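PDB 6KMO: Alpha/beta hydrolase from Enterobacter asburiae, which probably hydrolyses carboxylic esters as an esterase or lipase of the alpha/beta hydrolase fold. Local coordinates for residues G178-G183 against M305-G310; V278-G283 against V299-G304; G113-H118 against A133-Y138; A218-F223 against L229-M234. The protein carries 2 engineered substitutions. All blocks are in the same frame, centred on the assembly; numbering follows the deposited sequence.

Contact 1: G178-G183 against M305-G310; sequences GNSVGG and MIHDYG
Ser180 presents its hydroxyl to the imidazole of His307, with Ser180 OG 3.0 Å from His307 NE2 and Ser180 CB 3.6 Å from His307 CE1. Ser180 has two conformers, so its spacings are those of one of them and are less certain. OG approaches the ring obliquely. His307 swings its CG anti to the backbone N (chi1 -175°), which carries the ring out of the type II turn Ile306-Tyr309. This is the buried, close-packed part of the contact: His307 ND1 is hydrogen-bonded to Asp277, and the imidazole meets Trp208 edge-to-face. Ser180 sits at positive phi (70°) between strand 174-179 and helix 181-195, in a Gly-x-Ser-x-Gly sequence, and Gly182 N donates to Asn179 O at 2.8 Å. These features fit a nucleophile elbow, and Ser180, His307 and Asp277 together are consistent with a catalytic triad. The Asp308 side is more open and bears water, though two N-H donors hold the carboxylate. Trp208 NE1 is the main partner of Asp308 OD1, and His118 that of Asn179 ND2. Across the contact Asn179 ND2 adds a bond to Asp308 OD1 over 3.2 Å, nearly straight at 164°, reaching the syn side of a carboxylate tilted somewhat from the bond. A water bridges this side, donating to Asp308 OD2 at 2.6 Å and hydrogen-bonded to Ser180 OG at 2.8 Å.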
loop_
_atom_site.group_PDB
_atom_site.type_symbol
_atom_site.label_atom_id
_atom_site.label_comp_id
_atom_site.label_asym_id
_atom_site.label_seq_id
_atom_site.Cartn_x
_atom_site.Cartn_y
_atom_site.Cartn_z
ATOM N N GLY A 178 15.264 0.050 4.001
ATOM C CA GLY A 178 15.516 -0.336 5.380
ATOM C C GLY A 178 14.258 -0.247 6.212
ATOM O O GLY A 178 13.347 0.527 5.914
ATOM N N ASN A 179 14.253 -1.031 7.292
ATOM C CA ASN A 179 13.125 -1.075 8.229
ATOM C C ASN A 179 13.498 -0.425 9.554
ATOM O O ASN A 179 14.584 -0.665 10.087
ATOM C CB ASN A 179 12.662 -2.516 8.508
ATOM C CG ASN A 179 13.762 -3.414 9.052
ATOM O OD1 ASN A 179 14.812 -3.581 8.425
ATOM N ND2 ASN A 179 13.518 -4.029 10.205
ATOM N N SER A 180 12.597 0.421 10.066
ATOM C CA SER A 180 12.715 0.950 11.429
ATOM C C SER A 180 13.894 1.920 11.510
ATOM O O SER A 180 13.921 2.906 10.766
ATOM C CB SER A 180 12.781 -0.200 12.423
ATOM O OG SER A 180 11.787 -1.172 12.130
ATOM N N VAL A 181 14.889 1.669 12.367
ATOM C CA VAL A 181 16.091 2.501 12.327
ATOM C C VAL A 181 16.815 2.320 10.995
ATOM O O VAL A 181 17.583 3.199 10.590
ATOM C CB VAL A 181 17.061 2.324 13.511
ATOM C CG1 VAL A 181 16.387 2.678 14.835
ATOM C CG2 VAL A 181 17.725 0.957 13.528
ATOM N N GLY A 182 16.597 1.197 10.316
ATOM C CA GLY A 182 17.104 1.048 8.964
ATOM C C GLY A 182 16.445 1.998 7.988
ATOM O O GLY A 182 17.085 2.474 7.042
ATOM N N GLY A 183 15.162 2.294 8.194
ATOM C CA GLY A 183 14.515 3.330 7.399
ATOM C C GLY A 183 15.035 4.723 7.717
ATOM O O GLY A 183 15.167 5.569 6.829
ATOM N N MET A 305 -1.660 -3.649 11.542
ATOM C CA MET A 305 -0.289 -4.112 11.699
ATOM C C MET A 305 0.395 -3.429 12.878
ATOM O O MET A 305 0.109 -2.276 13.222
ATOM C CB MET A 305 0.539 -3.831 10.431
ATOM C CG MET A 305 0.155 -4.621 9.196
ATOM S SD MET A 305 0.258 -6.479 9.388
ATOM C CE MET A 305 -1.535 -6.869 9.661
ATOM N N ILE A 306 1.330 -4.159 13.471
ATOM C CA ILE A 306 2.255 -3.612 14.437
ATOM C C ILE A 306 3.571 -3.240 13.765
ATOM O O ILE A 306 3.861 -3.639 12.637
ATOM C CB ILE A 306 2.527 -4.609 15.596
ATOM C CG1 ILE A 306 3.007 -5.951 15.052
ATOM C CG2 ILE A 306 1.301 -4.750 16.475
ATOM C CD1 ILE A 306 3.557 -6.867 16.108
ATOM N N HIS A 307 4.392 -2.488 14.488
ATOM C CA HIS A 307 5.768 -2.242 14.090
ATOM C C HIS A 307 6.455 -3.539 13.673
ATOM O O HIS A 307 6.304 -4.580 14.307
ATOM C CB HIS A 307 6.523 -1.617 15.270
ATOM C CG HIS A 307 7.911 -1.210 14.924
ATOM N ND1 HIS A 307 8.185 -0.136 14.115
ATOM C CD2 HIS A 307 9.104 -1.789 15.211
ATOM C CE1 HIS A 307 9.501 -0.049 13.946
ATOM N NE2 HIS A 307 10.074 -1.037 14.606
ATOM N N ASP A 308 7.256 -3.467 12.607
ATOM C CA ASP A 308 8.061 -4.606 12.158
ATOM C C ASP A 308 7.197 -5.767 11.668
ATOM O O ASP A 308 7.651 -6.913 11.620
ATOM C CB ASP A 308 9.063 -5.074 13.225
ATOM C CG ASP A 308 10.441 -4.470 13.050
ATOM O OD1 ASP A 308 10.849 -4.090 11.920
ATOM O OD2 ASP A 308 11.164 -4.429 14.077
ATOM N N TYR A 309 5.989 -5.472 11.185
ATOM C CA TYR A 309 5.133 -6.525 10.651
ATOM C C TYR A 309 5.853 -7.313 9.571
ATOM O O TYR A 309 5.758 -8.544 9.519
ATOM C CB TYR A 309 3.797 -5.971 10.136
ATOM C CG TYR A 309 3.859 -4.900 9.054
ATOM C CD1 TYR A 309 3.889 -3.566 9.399
ATOM C CD2 TYR A 309 3.845 -5.225 7.711
ATOM C CE1 TYR A 309 3.935 -2.570 8.430
ATOM C CE2 TYR A 309 3.897 -4.231 6.717
ATOM C CZ TYR A 309 3.931 -2.901 7.101
ATOM O OH TYR A 309 4.009 -1.871 6.180
ATOM N N GLY A 310 6.609 -6.632 8.705
ATOM C CA GLY A 310 7.290 -7.328 7.625
ATOM C C GLY A 310 8.599 -7.983 8.005
ATOM O O GLY A 310 9.166 -8.721 7.193
HETATM O O HOH W 1 13.352 -3.245 13.289
#

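Contact 2: V278-G283 against V299-G304; sequences VLRDEG and VTRYNG
Arg280, in the first turn of helix 280-292, lays its guanidinium flat on that of Arg301. The group centres are 4.0 Å apart and the planes differ by 11°, the evidence for a stack. It is offset: Arg301 NH2 stands over the rim of the Arg280 group, 3.3 Å from Arg280 NE, and Arg280 CD lies over the Arg301 face, 3.6 Å from Arg301 CZ. Both chains run extended and then bend at chi3 (72° in Arg280, -73° in Arg301), bringing the planar ends together. Next along the helix, Asp281 holds the Arg280 group by its edge. Arg280 NE and NH2 both donate to Asp281 OD1, at 2.9 and 3.0 Å, from one face of the carboxylate. The same OD1 lies 4.4 Å from Arg301 NH2 but well out of its plane, so only charge attraction acts there. With the Glu284 salt bridge to Arg301 NE, this negative charge probably offsets the arginine pairing. From the second subunit, Asn24 is hydrogen-bonded to Asp281 OD1 and Arg301 brings its like-charged NH1 close to Arg301 NH1. Strand 297-302 pairs antiparallel with a strand of that subunit. The stack thus links helix and final strand of the beta-alpha-beta unit 269-274, 280-292, 297-302, a building block of the alpha/beta hydrolase fold.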
loop_
_atom_site.group_PDB
_atom_site.type_symbol
_atom_site.label_atom_id
_atom_site.label_comp_id
_atom_site.label_asym_id
_atom_site.label_seq_id
_atom_site.Cartn_x
_atom_site.Cartn_y
_atom_site.Cartn_z
ATOM N N VAL A 278 3.999 2.968 17.481
ATOM C CA VAL A 278 4.368 4.263 18.043
ATOM C C VAL A 278 4.981 5.182 16.986
ATOM O O VAL A 278 4.788 6.396 17.042
ATOM C CB VAL A 278 5.306 4.130 19.261
ATOM C CG1 VAL A 278 4.585 3.460 20.430
ATOM C CG2 VAL A 278 6.591 3.393 18.915
ATOM N N LEU A 279 5.724 4.629 16.028
ATOM C CA LEU A 279 6.422 5.388 15.000
ATOM C C LEU A 279 5.527 5.797 13.838
ATOM O O LEU A 279 5.981 6.503 12.939
ATOM C CB LEU A 279 7.582 4.558 14.448
ATOM C CG LEU A 279 8.607 4.064 15.464
ATOM C CD1 LEU A 279 9.616 3.203 14.735
ATOM C CD2 LEU A 279 9.250 5.203 16.217
ATOM N N ARG A 280 4.264 5.376 13.818
ATOM C CA ARG A 280 3.424 5.629 12.652
ATOM C C ARG A 280 3.372 7.109 12.297
ATOM O O ARG A 280 3.596 7.498 11.147
ATOM C CB ARG A 280 2.013 5.132 12.945
ATOM C CG ARG A 280 1.043 5.312 11.812
ATOM C CD ARG A 280 -0.368 5.132 12.328
ATOM N NE ARG A 280 -0.781 6.249 13.156
ATOM C CZ ARG A 280 -1.841 6.236 13.962
ATOM N NH1 ARG A 280 -2.571 5.147 14.111
ATOM N NH2 ARG A 280 -2.168 7.337 14.617
ATOM N N ASP A 281 3.072 7.952 13.277
ATOM C CA ASP A 281 2.799 9.348 12.965
ATOM C C ASP A 281 4.042 10.065 12.449
ATOM O O ASP A 281 3.950 10.856 11.500
ATOM C CB ASP A 281 2.216 10.056 14.178
ATOM C CG ASP A 281 0.768 9.709 14.426
ATOM O OD1 ASP A 281 0.130 9.013 13.600
ATOM O OD2 ASP A 281 0.267 10.188 15.466
ATOM N N GLU A 282 5.220 9.787 13.026
ATOM C CA GLU A 282 6.426 10.458 12.550
ATOM C C GLU A 282 6.806 9.992 11.151
ATOM O O GLU A 282 7.411 10.753 10.382
ATOM C CB GLU A 282 7.576 10.267 13.538
ATOM C CG GLU A 282 8.218 8.887 13.566
ATOM C CD GLU A 282 9.016 8.674 14.821
ATOM O OE1 GLU A 282 8.408 8.789 15.907
ATOM O OE2 GLU A 282 10.238 8.390 14.730
ATOM N N GLY A 283 6.480 8.752 10.798
ATOM C CA GLY A 283 6.740 8.291 9.447
ATOM C C GLY A 283 5.839 8.976 8.441
ATOM O O GLY A 283 6.292 9.446 7.393
ATOM N N VAL A 299 3.029 7.426 0.531
ATOM C CA VAL A 299 2.929 6.989 1.923
ATOM C C VAL A 299 1.747 6.037 2.035
ATOM O O VAL A 299 0.608 6.426 1.755
ATOM C CB VAL A 299 2.752 8.164 2.888
ATOM C CG1 VAL A 299 2.633 7.663 4.319
ATOM C CG2 VAL A 299 3.936 9.142 2.776
ATOM N N THR A 300 2.016 4.796 2.442
ATOM C CA THR A 300 0.998 3.762 2.568
ATOM C C THR A 300 0.960 3.276 4.007
ATOM O O THR A 300 1.964 2.760 4.518
ATOM C CB THR A 300 1.295 2.557 1.675
ATOM O OG1 THR A 300 1.633 2.973 0.350
ATOM C CG2 THR A 300 0.100 1.611 1.606
ATOM N N ARG A 301 -0.193 3.416 4.645
ATOM C CA ARG A 301 -0.434 2.849 5.965
ATOM C C ARG A 301 -1.111 1.494 5.805
ATOM O O ARG A 301 -2.141 1.388 5.136
ATOM C CB ARG A 301 -1.343 3.773 6.779
ATOM C CG ARG A 301 -1.688 3.254 8.166
ATOM C CD ARG A 301 -2.811 4.035 8.813
ATOM N NE ARG A 301 -2.367 5.347 9.244
ATOM C CZ ARG A 301 -3.002 6.109 10.122
ATOM N NH1 ARG A 301 -4.147 5.699 10.634
ATOM N NH2 ARG A 301 -2.493 7.276 10.475
ATOM N N TYR A 302 -0.539 0.464 6.418
ATOM C CA TYR A 302 -1.102 -0.882 6.407
ATOM C C TYR A 302 -1.880 -1.083 7.704
ATOM O O TYR A 302 -1.306 -1.051 8.802
ATOM C CB TYR A 302 -0.016 -1.947 6.188
ATOM C CG TYR A 302 0.478 -1.940 4.747
ATOM C CD1 TYR A 302 1.413 -1.016 4.327
ATOM C CD2 TYR A 302 -0.039 -2.815 3.810
ATOM C CE1 TYR A 302 1.838 -0.970 3.010
ATOM C CE2 TYR A 302 0.392 -2.784 2.482
ATOM C CZ TYR A 302 1.333 -1.856 2.102
ATOM O OH TYR A 302 1.783 -1.774 0.794
ATOM N N ASN A 303 -3.194 -1.249 7.579
ATOM C CA ASN A 303 -4.019 -1.342 8.773
ATOM C C ASN A 303 -3.882 -2.694 9.477
ATOM O O ASN A 303 -3.555 -3.722 8.882
ATOM C CB ASN A 303 -5.482 -1.056 8.443
ATOM C CG ASN A 303 -5.831 0.402 8.520
ATOM O OD1 ASN A 303 -4.975 1.273 8.707
ATOM N ND2 ASN A 303 -7.118 0.694 8.399
ATOM N N GLY A 304 -4.092 -2.662 10.793
ATOM C CA GLY A 304 -4.086 -3.853 11.595
ATOM C C GLY A 304 -2.709 -4.350 11.961
ATOM O O GLY A 304 -2.601 -5.389 12.627
#

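Contact 3: G113-H118 against A133-Y138; sequences GDFPTH and AVYVDY
With CG trans to the backbone N in both residues, chi1 176° in Phe115 and 163° in Tyr135, the two side chains meet between helix 115-129 and strand 132-136. Phe115 CB settles over the middle of the Tyr135 ring as a CH-pi contact, 3.7 Å from the centroid. The Phe115 ring then turns its edge to the same tyrosine, a T-shaped pair with centroids 5.4 Å apart and planes at 72°. Asp114 touches too, its CA 3.3 Å from Tyr135 OH, and is the N-cap: its OD1 accepts from Thr117 N at 2.8 Å. Ile122 of helix 115-129 packs on both aromatic residues, within the beta-alpha-beta unit 99-105, 115-129, 132-136. The polar rim is organised round Asp137. Tyr135 OH donates to the anti lone pair of Asp137 OD1, 2.7 Å away, which fixes the direction of the hydroxyl proton. Phe115 N comes within 3.2 Å of Tyr135 OH, but the angle is too poor for a hydrogen bond. Its N-H goes instead to a water at 3.0 Å, which donates to Asp137 OD1. Asp137 OD1 therefore receives two donors, and the first-turn N-H is tied through water to Asp137, at the inverse gamma turn, while Phe115 CB and the edge of its ring supply the direct apolar contact.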
loop_
_atom_site.group_PDB
_atom_site.type_symbol
_atom_site.label_atom_id
_atom_site.label_comp_id
_atom_site.label_asym_id
_atom_site.label_seq_id
_atom_site.Cartn_x
_atom_site.Cartn_y
_atom_site.Cartn_z
ATOM N N GLY A 113 19.631 -6.642 15.940
ATOM C CA GLY A 113 19.576 -6.914 14.525
ATOM C C GLY A 113 20.927 -7.237 13.919
ATOM O O GLY A 113 21.985 -6.970 14.482
ATOM N N ASP A 114 20.857 -7.818 12.724
ATOM C CA ASP A 114 21.980 -8.381 11.984
ATOM C C ASP A 114 21.406 -8.968 10.698
ATOM O O ASP A 114 20.219 -8.787 10.391
ATOM C CB ASP A 114 22.727 -9.419 12.818
ATOM C CG ASP A 114 21.878 -10.592 13.221
ATOM O OD1 ASP A 114 20.787 -10.789 12.656
ATOM O OD2 ASP A 114 22.330 -11.382 14.098
ATOM N N PHE A 115 22.241 -9.651 9.926
ATOM C CA PHE A 115 21.744 -10.264 8.699
ATOM C C PHE A 115 20.813 -11.441 8.969
ATOM O O PHE A 115 19.696 -11.453 8.422
ATOM C CB PHE A 115 22.884 -10.608 7.733
ATOM C CG PHE A 115 22.399 -11.332 6.496
ATOM C CD1 PHE A 115 21.788 -10.644 5.455
ATOM C CD2 PHE A 115 22.513 -12.712 6.395
ATOM C CE1 PHE A 115 21.317 -11.307 4.343
ATOM C CE2 PHE A 115 22.036 -13.382 5.277
ATOM C CZ PHE A 115 21.459 -12.682 4.247
ATOM N N PRO A 116 21.180 -12.457 9.766
ATOM C CA PRO A 116 20.261 -13.602 9.914
ATOM C C PRO A 116 18.870 -13.204 10.383
ATOM O O PRO A 116 17.879 -13.738 9.871
ATOM C CB PRO A 116 20.997 -14.529 10.903
ATOM C CG PRO A 116 22.427 -14.188 10.709
ATOM C CD PRO A 116 22.470 -12.693 10.434
ATOM N N THR A 117 18.761 -12.277 11.337
ATOM C CA THR A 117 17.439 -11.867 11.783
ATOM C C THR A 117 16.614 -11.258 10.649
ATOM O O THR A 117 15.376 -11.369 10.648
ATOM C CB THR A 117 17.492 -10.845 12.932
ATOM O OG1 THR A 117 18.284 -9.711 12.573
ATOM C CG2 THR A 117 17.994 -11.460 14.234
ATOM N N HIS A 118 17.257 -10.589 9.703
ATOM C CA HIS A 118 16.566 -9.896 8.621
ATOM C C HIS A 118 16.549 -10.667 7.312
ATOM O O HIS A 118 15.980 -10.178 6.324
ATOM C CB HIS A 118 17.209 -8.521 8.391
ATOM C CG HIS A 118 16.826 -7.519 9.441
ATOM N ND1 HIS A 118 17.161 -7.670 10.769
ATOM C CD2 HIS A 118 16.108 -6.374 9.363
ATOM C CE1 HIS A 118 16.664 -6.661 11.461
ATOM N NE2 HIS A 118 16.021 -5.860 10.627
ATOM N N ALA A 133 20.053 -7.219 -3.231
ATOM C CA ALA A 133 20.174 -6.498 -1.970
ATOM C C ALA A 133 21.614 -6.529 -1.489
ATOM O O ALA A 133 22.271 -7.574 -1.536
ATOM C CB ALA A 133 19.291 -7.128 -0.891
ATOM N N VAL A 134 22.091 -5.404 -0.990
ATOM C CA VAL A 134 23.415 -5.305 -0.386
ATOM C C VAL A 134 23.221 -4.897 1.071
ATOM O O VAL A 134 23.107 -3.705 1.399
ATOM C CB VAL A 134 24.339 -4.336 -1.128
ATOM C CG1 VAL A 134 25.733 -4.348 -0.510
ATOM C CG2 VAL A 134 24.375 -4.681 -2.617
ATOM N N TYR A 135 23.162 -5.891 1.948
ATOM C CA TYR A 135 23.082 -5.670 3.387
ATOM C C TYR A 135 24.415 -5.150 3.893
ATOM O O TYR A 135 25.464 -5.688 3.539
ATOM C CB TYR A 135 22.722 -7.009 4.081
ATOM C CG TYR A 135 22.996 -7.029 5.564
ATOM C CD1 TYR A 135 21.990 -6.781 6.476
ATOM C CD2 TYR A 135 24.269 -7.270 6.054
ATOM C CE1 TYR A 135 22.237 -6.756 7.838
ATOM C CE2 TYR A 135 24.528 -7.230 7.411
ATOM C CZ TYR A 135 23.511 -6.974 8.293
ATOM O OH TYR A 135 23.766 -6.905 9.637
ATOM N N VAL A 136 24.392 -4.117 4.738
ATOM C CA VAL A 136 25.593 -3.523 5.327
ATOM C C VAL A 136 25.663 -3.902 6.809
ATOM O O VAL A 136 24.750 -3.603 7.584
ATOM C CB VAL A 136 25.587 -1.993 5.171
ATOM C CG1 VAL A 136 26.842 -1.373 5.804
ATOM C CG2 VAL A 136 25.497 -1.611 3.715
ATOM N N ASP A 137 26.766 -4.526 7.225
ATOM C CA ASP A 137 26.913 -4.961 8.621
ATOM C C ASP A 137 27.476 -3.817 9.468
ATOM O O ASP A 137 28.632 -3.796 9.864
ATOM C CB ASP A 137 27.795 -6.206 8.706
ATOM C CG ASP A 137 27.522 -7.051 9.946
ATOM O OD1 ASP A 137 26.348 -7.201 10.378
ATOM O OD2 ASP A 137 28.500 -7.624 10.487
ATOM N N TYR A 138 26.632 -2.827 9.729
ATOM C CA TYR A 138 27.082 -1.653 10.476
ATOM C C TYR A 138 27.312 -1.997 11.948
ATOM O O TYR A 138 26.760 -2.958 12.489
ATOM C CB TYR A 138 26.087 -0.501 10.313
ATOM C CG TYR A 138 24.662 -0.707 10.809
ATOM C CD1 TYR A 138 24.355 -0.574 12.144
ATOM C CD2 TYR A 138 23.624 -0.983 9.926
ATOM C CE1 TYR A 138 23.049 -0.697 12.596
ATOM C CE2 TYR A 138 22.325 -1.115 10.362
ATOM C CZ TYR A 138 22.040 -0.968 11.705
ATOM O OH TYR A 138 20.758 -1.082 12.183
HETATM O O HOH W 2 25.161 -9.933 10.340
#

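Contact 4: A218-F223 against L229-M234; sequences ASYNQF and LSKNMM
Hydrogen bonding across the contact rests on Lys231 and Asn221. Lys231 NZ donates to Asn221 OD1 at 2.8 Å, meeting the oxygen nearly along the carbonyl direction (C=O...N angle 163°). The lysine chain is stretched except for a bend at chi3 (-72°) that turns the ammonium toward the amide. A weak, long ion pair with Glu224 gives this charge a second partner. Water supplies the other polar link: a single molecule donates to Phe223 O and to Leu229 O, each 2.8 Å away, and so joins the end of helix 218-222 to the chain just before helix 231-241.

Apolar packing centres on Tyr220, whose first torsion of -110° lies away from the usual staggered positions. The Lys231 methylenes cross the Tyr220 ring obliquely, with Lys231 CG 3.9 Å from Tyr220 CD1. Met234 comes to the ring edge, near the plane, its side chain crossing the tyrosine at about a right angle. Tyr220 OH is tightly packed there, 3.2 Å from both Met234 CB and Met234 CG.

Capping is local to the second helix. Ser230 OG accepts from Met233 N at 2.9 Å, and Ser230 N makes a weak return bond to Met233 SD. The result is two helices, 218-222 and 231-241, joined by a short loop, the second opened by a capping box, in the chain between strands 203-207 and 269-274 of the alpha/beta hydrolase sheet.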
loop_
_atom_site.group_PDB
_atom_site.type_symbol
_atom_site.label_atom_id
_atom_site.label_comp_id
_atom_site.label_asym_id
_atom_site.label_seq_id
_atom_site.Cartn_x
_atom_site.Cartn_y
_atom_site.Cartn_z
ATOM N N ALA A 218 0.889 11.432 18.771
ATOM C CA ALA A 218 -0.327 10.735 19.170
ATOM C C ALA A 218 -0.149 9.223 19.106
ATOM O O ALA A 218 -0.606 8.494 19.993
ATOM C CB ALA A 218 -1.511 11.193 18.314
ATOM N N SER A 219 0.524 8.718 18.069
ATOM C CA SER A 219 0.714 7.279 17.996
ATOM C C SER A 219 1.658 6.775 19.085
ATOM O O SER A 219 1.471 5.667 19.593
ATOM C CB SER A 219 1.173 6.848 16.600
ATOM O OG SER A 219 2.369 7.514 16.188
ATOM N N TYR A 220 2.655 7.568 19.474
ATOM C CA TYR A 220 3.507 7.169 20.586
ATOM C C TYR A 220 2.688 6.979 21.850
ATOM O O TYR A 220 2.923 6.035 22.617
ATOM C CB TYR A 220 4.592 8.221 20.822
ATOM C CG TYR A 220 5.995 7.784 20.460
ATOM C CD1 TYR A 220 6.689 6.872 21.236
ATOM C CD2 TYR A 220 6.626 8.295 19.335
ATOM C CE1 TYR A 220 7.982 6.471 20.902
ATOM C CE2 TYR A 220 7.904 7.905 18.988
ATOM C CZ TYR A 220 8.577 6.998 19.763
ATOM O OH TYR A 220 9.861 6.637 19.420
ATOM N N ASN A 221 1.716 7.850 22.068
ATOM C CA ASN A 221 0.886 7.753 23.263
ATOM C C ASN A 221 -0.134 6.632 23.147
ATOM O O ASN A 221 -0.336 5.862 24.101
ATOM C CB ASN A 221 0.227 9.105 23.532
ATOM C CG ASN A 221 1.240 10.192 23.866
ATOM O OD1 ASN A 221 2.303 9.912 24.410
ATOM N ND2 ASN A 221 0.916 11.428 23.536
ATOM N N GLN A 222 -0.758 6.484 21.980
ATOM C CA GLN A 222 -1.804 5.483 21.837
ATOM C C GLN A 222 -1.251 4.067 21.927
ATOM O O GLN A 222 -1.897 3.177 22.494
ATOM C CB GLN A 222 -2.542 5.686 20.522
ATOM C CG GLN A 222 -3.753 4.785 20.379
ATOM C CD GLN A 222 -4.634 5.196 19.219
ATOM O OE1 GLN A 222 -4.323 6.139 18.501
ATOM N NE2 GLN A 222 -5.748 4.484 19.034
ATOM N N PHE A 223 -0.059 3.817 21.377
ATOM C CA PHE A 223 0.491 2.472 21.304
ATOM C C PHE A 223 1.711 2.287 22.199
ATOM O O PHE A 223 2.530 1.414 21.947
ATOM C CB PHE A 223 0.785 2.084 19.842
ATOM C CG PHE A 223 -0.378 2.383 18.923
ATOM C CD1 PHE A 223 -1.568 1.679 19.040
ATOM C CD2 PHE A 223 -0.310 3.392 17.984
ATOM C CE1 PHE A 223 -2.657 1.979 18.241
ATOM C CE2 PHE A 223 -1.410 3.691 17.185
ATOM C CZ PHE A 223 -2.591 2.978 17.331
ATOM N N LEU A 229 6.770 -3.160 20.063
ATOM C CA LEU A 229 7.661 -2.020 20.236
ATOM C C LEU A 229 6.997 -1.044 21.201
ATOM O O LEU A 229 5.911 -0.535 20.923
ATOM C CB LEU A 229 7.950 -1.329 18.910
ATOM C CG LEU A 229 8.784 -0.049 19.030
ATOM C CD1 LEU A 229 10.167 -0.390 19.548
ATOM C CD2 LEU A 229 8.862 0.673 17.699
ATOM N N SER A 230 7.662 -0.750 22.316
ATOM C CA SER A 230 7.115 0.159 23.307
ATOM C C SER A 230 7.812 1.516 23.283
ATOM O O SER A 230 8.907 1.677 22.741
ATOM C CB SER A 230 7.267 -0.430 24.707
ATOM O OG SER A 230 8.644 -0.418 25.046
ATOM N N LYS A 231 7.170 2.506 23.899
ATOM C CA LYS A 231 7.802 3.810 24.077
ATOM C C LYS A 231 9.107 3.684 24.851
ATOM O O LYS A 231 10.119 4.287 24.477
ATOM C CB LYS A 231 6.840 4.773 24.782
ATOM C CG LYS A 231 7.420 6.166 25.001
ATOM C CD LYS A 231 6.432 7.086 25.717
ATOM C CE LYS A 231 5.294 7.488 24.821
ATOM N NZ LYS A 231 4.425 8.507 25.499
ATOM N N ASN A 232 9.116 2.894 25.930
ATOM C CA ASN A 232 10.347 2.764 26.708
ATOM C C ASN A 232 11.449 2.080 25.910
ATOM O O ASN A 232 12.627 2.407 26.090
ATOM C CB ASN A 232 10.075 2.010 28.008
ATOM C CG ASN A 232 9.430 2.880 29.049
ATOM O OD1 ASN A 232 9.415 4.086 28.939
ATOM N ND2 ASN A 232 8.887 2.249 30.077
ATOM N N MET A 233 11.106 1.128 25.046
ATOM C CA MET A 233 12.112 0.541 24.164
ATOM C C MET A 233 12.710 1.609 23.255
ATOM O O MET A 233 13.930 1.679 23.073
ATOM C CB MET A 233 11.505 -0.593 23.337
ATOM C CG MET A 233 11.320 -1.908 24.110
ATOM S SD MET A 233 10.127 -3.125 23.341
ATOM C CE MET A 233 11.026 -3.573 21.866
ATOM N N MET A 234 11.865 2.446 22.655
ATOM C CA MET A 234 12.362 3.483 21.760
ATOM C C MET A 234 13.288 4.450 22.490
ATOM O O MET A 234 14.319 4.868 21.945
ATOM C CB MET A 234 11.210 4.232 21.100
ATOM C CG MET A 234 10.598 3.516 19.884
ATOM S SD MET A 234 11.781 2.991 18.528
ATOM C CE MET A 234 12.773 4.547 18.365
HETATM O O HOH W 3 3.662 -1.046 22.458
#

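The centre of contact 1 lies about 4 Å, and that of contact 4 about 17 Å, from the chain's centre. Contact 1 joins the tip of strand 174-179 to the turn carrying His307; the other three each touch it. Contacts 2 and 3 each tie a helix to a strand of the same sheet, on opposite sides of the chain's centre, yet stacked guanidiniums and carboxylates serve at the dimer side where aromatic packing serves at 113-118/133-138. Contact 4 joins two helices and is still largely buried, with Asn221 exposed. Direct touches run inward: His118 to Asn179, Leu279 and Leu229 to His307. Ser219 bonds to Val278 and Asp281, connecting contacts 4 and 2, whereas contact 3 touches neither.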